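Local atomic coordinates of catalase (Exiguobacterium oxidotolerans, PDB entry 2J2M), a protein that breaks hydrogen peroxide down to water and oxygen as a haem-containing catalase, and is built as a tetramer. Residues Glu426-Met431 with Arg465-Leu470; Lys214-Pro219 with Thr281-Glu286. All blocks are in the same frame, centred on the assembly; numbering follows the deposited sequence.

How the interactions relate
Interaction 2 belongs to the catalase barrel and interaction 1 to the helical C-terminal region. In interaction 2 strand 210-219 meets a loop: two basic side chains of 214-219 reach a carboxylate, a carbonyl and an indole of 281-286, and every touching residue is buried. Interaction 1 joins helix 422-430 to the turn between helices 453-466 and 468-477, farther from the centre of the chain, and mixes buried Y428, D467 and L470 with exposed R429. Both use an arginine on an aspartate, directly gripped by two nitrogens in one case and by one in the other. They meet at F285, which packs against E426, V427 and R430.

Interaction 1 of 2, residues Glu426-Met431 with Arg465-Leu470; sequences EVYRRM and RADASL
D467 OD1 lies obliquely to the Y428 ring, 3.3 Å from Y428 CE1, and is gripped by two donors of its own turn: S469 OG on the syn side at 2.8 Å, and L470 N on the anti side at 2.9 Å. The latter bond makes D467 the N-cap of helix 468-477. With CG anti to the backbone N (chi1 -177°), the carboxylate reaches across to helix 422-430, where the other oxygen, D467 OD2, receives R429 NH2 at 2.8 Å. This salt bridge is made on the anti lone pair of OD2 and close to the guanidinium plane. The same NH2 also donates to A466 O at 3.2 Å, in the carbonyl plane, so one nitrogen bridges the D467 carboxylate and the A466 carbonyl just before it. In R429 the bend at chi3 (-59°) turns the guanidinium so that its NH2 edge meets D467 OD2. L470 covers one face of the tyrosine ring, its CB 4.0 Å from the Y428 centroid in a CH-pi contact, while CD1 and CD2 lie along the CE2 and CD2 side. Exposed R429 thus pairs with buried D467, beside the buried packing of Y428 on L470. Helix 422-430 here packs against the helix-to-helix turn at 466-468; L439 of helix 433-447 touches Y428, and M178 of helix 174-180 lies against A466 and L470.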
ATOM      1  N   GLU A 426      10.991  16.221 -44.261  1.00 14.79           N
ATOM      2  CA  GLU A 426       9.722  16.235 -45.000  1.00 16.04           C
ATOM      3  C   GLU A 426       8.616  16.912 -44.203  1.00 15.72           C
ATOM      4  O   GLU A 426       7.879  17.731 -44.749  1.00 16.22           O
ATOM      5  CB  GLU A 426       9.272  14.821 -45.370  1.00 16.32           C
ATOM      6  CG  GLU A 426      10.219  14.058 -46.304  1.00 18.16           C
ATOM      7  CD  GLU A 426       9.795  12.615 -46.468  1.00 19.30           C
ATOM      8  OE1 GLU A 426       8.832  12.367 -47.232  1.00 22.77           O
ATOM      9  OE2 GLU A 426      10.415  11.731 -45.823  1.00 23.68           O
ATOM     10  N   VAL A 427       8.509  16.578 -42.911  1.00 15.48           N
ATOM     11  CA  VAL A 427       7.545  17.246 -42.022  1.00 14.78           C
ATOM     12  C   VAL A 427       7.786  18.751 -42.010  1.00 15.14           C
ATOM     13  O   VAL A 427       6.833  19.524 -42.159  1.00 15.19           O
ATOM     14  CB  VAL A 427       7.518  16.667 -40.564  1.00 14.85           C
ATOM     15  CG1 VAL A 427       6.683  17.574 -39.629  1.00 14.27           C
ATOM     16  CG2 VAL A 427       6.981  15.218 -40.540  1.00 12.79           C
ATOM     17  N   TYR A 428       9.041  19.181 -41.866  1.00 15.16           N
ATOM     18  CA  TYR A 428       9.310  20.622 -41.919  1.00 15.98           C
ATOM     19  C   TYR A 428       8.797  21.264 -43.235  1.00 16.36           C
ATOM     20  O   TYR A 428       8.070  22.274 -43.211  1.00 16.26           O
ATOM     21  CB  TYR A 428      10.797  20.936 -41.713  1.00 16.04           C
ATOM     22  CG  TYR A 428      11.109  22.421 -41.789  1.00 16.87           C
ATOM     23  CD1 TYR A 428      11.693  22.982 -42.930  1.00 17.63           C
ATOM     24  CD2 TYR A 428      10.795  23.269 -40.721  1.00 16.50           C
ATOM     25  CE1 TYR A 428      11.968  24.344 -42.992  1.00 17.22           C
ATOM     26  CE2 TYR A 428      11.062  24.610 -40.768  1.00 16.43           C
ATOM     27  CZ  TYR A 428      11.645  25.152 -41.903  1.00 17.22           C
ATOM     28  OH  TYR A 428      11.903  26.503 -41.933  1.00 16.95           O
ATOM     29  N   ARG A 429       9.158  20.658 -44.366  1.00 16.43           N
ATOM     30  CA  ARG A 429       8.818  21.213 -45.679  1.00 17.23           C
ATOM     31  C   ARG A 429       7.326  21.127 -46.022  1.00 17.82           C
ATOM     32  O   ARG A 429       6.836  21.909 -46.829  1.00 17.12           O
ATOM     33  CB  ARG A 429       9.701  20.615 -46.791  1.00 17.15           C
ATOM     34  CG  ARG A 429      11.140  21.150 -46.744  1.00 17.13           C
ATOM     35  CD  ARG A 429      12.067  20.498 -47.756  1.00 16.19           C
ATOM     36  NE  ARG A 429      12.166  19.045 -47.600  1.00 14.96           N
ATOM     37  CZ  ARG A 429      13.089  18.417 -46.870  1.00 14.21           C
ATOM     38  NH1 ARG A 429      13.087  17.090 -46.817  1.00 11.75           N
ATOM     39  NH2 ARG A 429      14.000  19.108 -46.175  1.00 12.10           N
ATOM     40  N   ARG A 430       6.607  20.204 -45.376  1.00 18.45           N
ATOM     41  CA  ARG A 430       5.148  20.138 -45.496  1.00 18.88           C
ATOM     42  C   ARG A 430       4.384  21.267 -44.768  1.00 19.23           C
ATOM     43  O   ARG A 430       3.184  21.439 -44.981  1.00 18.88           O
ATOM     44  CB  ARG A 430       4.651  18.761 -45.045  1.00 19.02           C
ATOM     45  CG  ARG A 430       4.769  17.709 -46.135  1.00 19.76           C
ATOM     46  CD  ARG A 430       4.903  16.334 -45.532  1.00 22.89           C
ATOM     47  NE  ARG A 430       4.856  15.271 -46.543  1.00 24.41           N
ATOM     48  CZ  ARG A 430       3.737  14.744 -47.046  1.00 22.24           C
ATOM     49  NH1 ARG A 430       2.543  15.174 -46.646  1.00 19.14           N
ATOM     50  NH2 ARG A 430       3.823  13.774 -47.947  1.00 20.57           N
ATOM     51  N   MET A 431       5.085  22.033 -43.931  1.00 19.88           N
ATOM     52  CA  MET A 431       4.478  23.111 -43.119  1.00 20.73           C
ATOM     53  C   MET A 431       4.235  24.384 -43.933  1.00 21.50           C
ATOM     54  O   MET A 431       5.003  24.688 -44.847  1.00 21.13           O
ATOM     55  CB  MET A 431       5.387  23.486 -41.928  1.00 20.13           C
ATOM     56  CG  MET A 431       5.543  22.443 -40.832  1.00 20.42           C
ATOM     57  SD  MET A 431       6.669  22.966 -39.499  1.00 20.60           S
ATOM     58  CE  MET A 431       6.994  21.377 -38.734  1.00 18.74           C
ATOM     59  N   ARG A 465      20.438  18.529 -40.689  1.00 16.90           N
ATOM     60  CA  ARG A 465      20.344  17.266 -41.440  1.00 17.51           C
ATOM     61  C   ARG A 465      18.943  16.964 -41.958  1.00 17.35           C
ATOM     62  O   ARG A 465      18.779  16.277 -42.966  1.00 16.77           O
ATOM     63  CB  ARG A 465      20.772  16.106 -40.565  1.00 17.24           C
ATOM     64  CG  ARG A 465      22.220  16.106 -40.220  1.00 20.63           C
ATOM     65  CD  ARG A 465      22.505  14.913 -39.339  1.00 24.57           C
ATOM     66  NE  ARG A 465      23.761  15.060 -38.626  1.00 27.55           N
ATOM     67  CZ  ARG A 465      24.519  14.039 -38.244  1.00 31.11           C
ATOM     68  NH1 ARG A 465      24.147  12.785 -38.519  1.00 30.26           N
ATOM     69  NH2 ARG A 465      25.662  14.271 -37.598  1.00 32.40           N
ATOM     70  N   ALA A 466      17.944  17.450 -41.223  1.00 17.68           N
ATOM     71  CA  ALA A 466      16.551  17.299 -41.597  1.00 17.94           C
ATOM     72  C   ALA A 466      16.219  18.288 -42.704  1.00 18.00           C
ATOM     73  O   ALA A 466      15.671  17.923 -43.740  1.00 17.76           O
ATOM     74  CB  ALA A 466      15.657  17.508 -40.381  1.00 17.95           C
ATOM     75  N   ASP A 467      16.561  19.546 -42.470  1.00 18.11           N
ATOM     76  CA  ASP A 467      16.382  20.568 -43.463  1.00 18.56           C
ATOM     77  C   ASP A 467      17.469  21.615 -43.288  1.00 18.44           C
ATOM     78  O   ASP A 467      17.579  22.229 -42.225  1.00 19.38           O
ATOM     79  CB  ASP A 467      15.013  21.211 -43.320  1.00 18.79           C
ATOM     80  CG  ASP A 467      14.753  22.243 -44.390  1.00 20.45           C
ATOM     81  OD1 ASP A 467      14.950  23.456 -44.115  1.00 23.30           O
ATOM     82  OD2 ASP A 467      14.371  21.839 -45.506  1.00 21.67           O
ATOM     83  N   ALA A 468      18.255  21.814 -44.339  1.00 17.96           N
ATOM     84  CA  ALA A 468      19.417  22.697 -44.316  1.00 17.51           C
ATOM     85  C   ALA A 468      19.063  24.149 -44.016  1.00 17.27           C
ATOM     86  O   ALA A 468      19.780  24.803 -43.265  1.00 17.58           O
ATOM     87  CB  ALA A 468      20.207  22.583 -45.635  1.00 17.15           C
ATOM     88  N   SER A 469      17.966  24.651 -44.583  1.00 17.26           N
ATOM     89  CA  SER A 469      17.574  26.048 -44.352  1.00 17.61           C
ATOM     90  C   SER A 469      17.075  26.308 -42.929  1.00 17.40           C
ATOM     91  O   SER A 469      17.371  27.362 -42.357  1.00 18.31           O
ATOM     92  CB  SER A 469      16.575  26.557 -45.398  1.00 17.44           C
ATOM     93  OG  SER A 469      15.275  26.053 -45.190  1.00 19.12           O
ATOM     94  N   LEU A 470      16.346  25.354 -42.343  1.00 16.87           N
ATOM     95  CA  LEU A 470      15.972  25.468 -40.930  1.00 15.77           C
ATOM     96  C   LEU A 470      17.220  25.536 -40.058  1.00 16.00           C
ATOM     97  O   LEU A 470      17.308  26.371 -39.148  1.00 15.52           O
ATOM     98  CB  LEU A 470      15.073  24.304 -40.465  1.00 15.46           C
ATOM     99  CG  LEU A 470      14.822  24.232 -38.940  1.00 14.48           C
ATOM    100  CD1 LEU A 470      14.079  25.490 -38.384  1.00 11.20           C
ATOM    101  CD2 LEU A 470      14.102  22.949 -38.530  1.00 14.60           C
TER

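Interaction 2 of 2, residues Lys214-Pro219 with Thr281-Glu286; sequences KLRWVP and TKDWFE
K214 lays its side chain over one face of the W284 indole, a cation-pi contact in which NZ stands 4.1 Å from the centroid of the five-membered ring, 17° off the normal. The pair joins strand 210-219 of the antiparallel catalase beta-barrel to the loop running between strands 257-265 and 292-302. CB of the lysine lies over the six-membered ring, 3.7 Å from W284 CE3, and bends at chi2, chi3 and chi4 carry the chain across the indole. Two residues on, R216 presents both terminal nitrogens end-on to a single oxygen: NH1 and NH2 each lie 3.3 Å from D283 OD1, with OD1 tilted 17° from the guanidinium plane, in a long salt bridge. The guanidinium and carboxylate planes are 49° apart. NH1 adds a weak bond to W284 O, and W284 N makes a weak bond to the same D283 OD1. In the second shell, V198 O accepts from K214 NZ, while Q263 of the adjacent strand 257-265 uses OE1 for R216 NH1 and NE2 for W284 O. OE1 of Q423, on helix 422-430, accepts from D283 N, and L265 packs on the indole. With the indole of W284 cut back to an alanine, the K214 chain would probably lose the surface it lies on and be freer to turn, with a gap beside L265. One water links K214 NZ to D283 OD1: it accepts from NZ at 3.0 Å and donates to OD1 at 2.9 Å.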
ATOM      1  N   LYS A 214      -3.279   2.372 -38.460  1.00 10.56           N
ATOM      2  CA  LYS A 214      -3.075   3.559 -37.636  1.00 10.40           C
ATOM      3  C   LYS A 214      -4.486   4.149 -37.415  1.00 10.58           C
ATOM      4  O   LYS A 214      -5.393   3.997 -38.275  1.00  9.52           O
ATOM      5  CB  LYS A 214      -2.193   4.561 -38.389  1.00 10.54           C
ATOM      6  CG  LYS A 214      -0.999   5.173 -37.639  1.00 11.12           C
ATOM      7  CD  LYS A 214       0.110   4.171 -37.467  1.00 11.08           C
ATOM      8  CE  LYS A 214       1.461   4.669 -37.951  1.00 12.35           C
ATOM      9  NZ  LYS A 214       2.167   5.781 -37.248  1.00 15.35           N
ATOM     10  N   LEU A 215      -4.667   4.805 -36.264  1.00 10.28           N
ATOM     11  CA  LEU A 215      -5.952   5.380 -35.896  1.00 10.00           C
ATOM     12  C   LEU A 215      -5.831   6.876 -35.773  1.00 10.06           C
ATOM     13  O   LEU A 215      -4.819   7.377 -35.300  1.00 10.65           O
ATOM     14  CB  LEU A 215      -6.455   4.773 -34.597  1.00  9.55           C
ATOM     15  CG  LEU A 215      -7.575   3.723 -34.566  1.00 11.14           C
ATOM     16  CD1 LEU A 215      -8.162   3.291 -35.924  1.00  9.81           C
ATOM     17  CD2 LEU A 215      -7.175   2.507 -33.706  1.00 11.13           C
ATOM     18  N   ARG A 216      -6.900   7.569 -36.144  1.00  9.97           N
ATOM     19  CA  ARG A 216      -6.887   9.001 -36.396  1.00 10.27           C
ATOM     20  C   ARG A 216      -8.190   9.658 -35.897  1.00  9.73           C
ATOM     21  O   ARG A 216      -9.278   9.301 -36.358  1.00  9.82           O
ATOM     22  CB  ARG A 216      -6.755   9.212 -37.920  1.00 11.24           C
ATOM     23  CG  ARG A 216      -5.462   9.873 -38.405  1.00 11.36           C
ATOM     24  CD  ARG A 216      -4.192   9.018 -38.403  1.00  9.73           C
ATOM     25  NE  ARG A 216      -3.154   9.981 -38.072  1.00 13.60           N
ATOM     26  CZ  ARG A 216      -1.982  10.173 -38.659  1.00 11.37           C
ATOM     27  NH1 ARG A 216      -1.517   9.388 -39.611  1.00 12.55           N
ATOM     28  NH2 ARG A 216      -1.233  11.149 -38.203  1.00 11.77           N
ATOM     29  N   TRP A 217      -8.091  10.584 -34.943  1.00  8.88           N
ATOM     30  CA  TRP A 217      -9.254  11.396 -34.537  1.00  9.05           C
ATOM     31  C   TRP A 217      -9.174  12.825 -35.077  1.00  9.32           C
ATOM     32  O   TRP A 217      -8.129  13.472 -34.971  1.00  8.89           O
ATOM     33  CB  TRP A 217      -9.399  11.468 -33.018  1.00  8.87           C
ATOM     34  CG  TRP A 217      -9.609  10.165 -32.302  1.00  9.03           C
ATOM     35  CD1 TRP A 217      -8.641   9.386 -31.716  1.00  6.97           C
ATOM     36  CD2 TRP A 217     -10.861   9.507 -32.046  1.00  7.00           C
ATOM     37  NE1 TRP A 217      -9.213   8.300 -31.122  1.00  5.91           N
ATOM     38  CE2 TRP A 217     -10.572   8.347 -31.298  1.00  7.40           C
ATOM     39  CE3 TRP A 217     -12.194   9.794 -32.359  1.00  7.65           C
ATOM     40  CZ2 TRP A 217     -11.571   7.452 -30.874  1.00  8.03           C
ATOM     41  CZ3 TRP A 217     -13.202   8.898 -31.933  1.00  6.97           C
ATOM     42  CH2 TRP A 217     -12.877   7.751 -31.195  1.00  7.81           C
ATOM     43  N   VAL A 218     -10.283  13.308 -35.646  1.00 10.43           N
ATOM     44  CA  VAL A 218     -10.347  14.616 -36.308  1.00 11.06           C
ATOM     45  C   VAL A 218     -11.474  15.397 -35.642  1.00 12.07           C
ATOM     46  O   VAL A 218     -12.611  14.957 -35.687  1.00 12.36           O
ATOM     47  CB  VAL A 218     -10.600  14.487 -37.873  1.00 11.80           C
ATOM     48  CG1 VAL A 218     -10.665  15.887 -38.567  1.00 11.30           C
ATOM     49  CG2 VAL A 218      -9.523  13.577 -38.584  1.00 10.83           C
ATOM     50  N   PRO A 219     -11.170  16.554 -35.000  1.00 13.04           N
ATOM     51  CA  PRO A 219     -12.202  17.225 -34.216  1.00 13.74           C
ATOM     52  C   PRO A 219     -13.168  18.022 -35.067  1.00 15.11           C
ATOM     53  O   PRO A 219     -12.739  18.730 -35.980  1.00 15.80           O
ATOM     54  CB  PRO A 219     -11.404  18.169 -33.324  1.00 13.46           C
ATOM     55  CG  PRO A 219     -10.193  18.513 -34.125  1.00 13.32           C
ATOM     56  CD  PRO A 219      -9.881  17.281 -34.950  1.00 13.44           C
ATOM     57  N   THR A 281       8.722   6.941 -34.257  1.00  8.60           N
ATOM     58  CA  THR A 281       9.203   8.279 -34.634  1.00  9.04           C
ATOM     59  C   THR A 281       8.745   8.646 -36.035  1.00  9.48           C
ATOM     60  O   THR A 281       9.083   9.740 -36.530  1.00 10.98           O
ATOM     61  CB  THR A 281      10.746   8.409 -34.567  1.00  8.79           C
ATOM     62  OG1 THR A 281      11.346   7.378 -35.346  1.00  9.00           O
ATOM     63  CG2 THR A 281      11.275   8.305 -33.118  1.00  7.73           C
ATOM     64  N   LYS A 282       7.958   7.759 -36.658  1.00  8.94           N
ATOM     65  CA  LYS A 282       7.532   7.918 -38.063  1.00  8.94           C
ATOM     66  C   LYS A 282       6.027   8.097 -38.230  1.00  8.56           C
ATOM     67  O   LYS A 282       5.250   7.431 -37.577  1.00  8.04           O
ATOM     68  CB  LYS A 282       8.007   6.731 -38.925  1.00  8.60           C
ATOM     69  CG  LYS A 282       9.539   6.565 -38.985  1.00  9.04           C
ATOM     70  CD  LYS A 282      10.234   7.816 -39.563  1.00  9.58           C
ATOM     71  CE  LYS A 282      11.755   7.672 -39.679  1.00  9.76           C
ATOM     72  NZ  LYS A 282      12.454   7.468 -38.363  1.00  9.59           N
ATOM     73  N   ASP A 283       5.645   9.011 -39.116  1.00  8.83           N
ATOM     74  CA  ASP A 283       4.250   9.270 -39.463  1.00  9.57           C
ATOM     75  C   ASP A 283       3.882   8.582 -40.784  1.00 10.03           C
ATOM     76  O   ASP A 283       4.775   8.202 -41.567  1.00  9.37           O
ATOM     77  CB  ASP A 283       3.980  10.774 -39.558  1.00  9.23           C
ATOM     78  CG  ASP A 283       2.502  11.110 -39.515  1.00 11.16           C
ATOM     79  OD1 ASP A 283       1.665  10.181 -39.403  1.00 16.06           O
ATOM     80  OD2 ASP A 283       2.151  12.307 -39.574  1.00 10.31           O
ATOM     81  N   TRP A 284       2.573   8.380 -40.982  1.00 10.26           N
ATOM     82  CA  TRP A 284       2.020   7.849 -42.227  1.00 10.89           C
ATOM     83  C   TRP A 284       1.225   8.977 -42.773  1.00 11.71           C
ATOM     84  O   TRP A 284       0.096   9.213 -42.322  1.00 12.44           O
ATOM     85  CB  TRP A 284       1.048   6.694 -42.008  1.00 10.12           C
ATOM     86  CG  TRP A 284       1.607   5.429 -41.504  1.00  8.83           C
ATOM     87  CD1 TRP A 284       2.886   5.186 -41.077  1.00  9.31           C
ATOM     88  CD2 TRP A 284       0.886   4.215 -41.330  1.00  8.89           C
ATOM     89  NE1 TRP A 284       3.003   3.877 -40.647  1.00  8.19           N
ATOM     90  CE2 TRP A 284       1.792   3.257 -40.802  1.00  8.65           C
ATOM     91  CE3 TRP A 284      -0.434   3.819 -41.603  1.00  8.80           C
ATOM     92  CZ2 TRP A 284       1.407   1.948 -40.514  1.00  8.16           C
ATOM     93  CZ3 TRP A 284      -0.815   2.517 -41.311  1.00  8.51           C
ATOM     94  CH2 TRP A 284       0.103   1.601 -40.768  1.00  8.98           C
ATOM     95  N   PHE A 285       1.811   9.681 -43.727  1.00 12.38           N
ATOM     96  CA  PHE A 285       1.179  10.855 -44.302  1.00 13.45           C
ATOM     97  C   PHE A 285      -0.120  10.456 -44.988  1.00 14.22           C
ATOM     98  O   PHE A 285      -0.180   9.402 -45.612  1.00 13.12           O
ATOM     99  CB  PHE A 285       2.136  11.544 -45.273  1.00 12.83           C
ATOM    100  CG  PHE A 285       3.406  12.042 -44.632  1.00 13.07           C
ATOM    101  CD1 PHE A 285       4.647  11.698 -45.158  1.00 12.70           C
ATOM    102  CD2 PHE A 285       3.368  12.879 -43.511  1.00 12.59           C
ATOM    103  CE1 PHE A 285       5.850  12.198 -44.588  1.00 12.99           C
ATOM    104  CE2 PHE A 285       4.558  13.355 -42.927  1.00 13.42           C
ATOM    105  CZ  PHE A 285       5.801  13.014 -43.473  1.00 12.65           C
ATOM    106  N   GLU A 286      -1.157  11.283 -44.828  1.00 15.90           N
ATOM    107  CA  GLU A 286      -2.469  10.999 -45.424  1.00 17.74           C
ATOM    108  C   GLU A 286      -2.311  10.883 -46.932  1.00 18.66           C
ATOM    109  O   GLU A 286      -3.045  10.136 -47.595  1.00 19.23           O
ATOM    110  CB  GLU A 286      -3.503  12.078 -45.068  1.00 17.58           C
ATOM    111  CG  GLU A 286      -4.859  11.843 -45.747  1.00 18.10           C
ATOM    112  CD  GLU A 286      -5.987  12.706 -45.197  1.00 17.98           C
ATOM    113  OE1 GLU A 286      -5.708  13.704 -44.507  1.00 19.16           O
ATOM    114  OE2 GLU A 286      -7.160  12.386 -45.473  1.00 17.14           O
TER
HETATM  115  O   HOH W   1       1.243   8.611 -37.040  1.00 14.71           O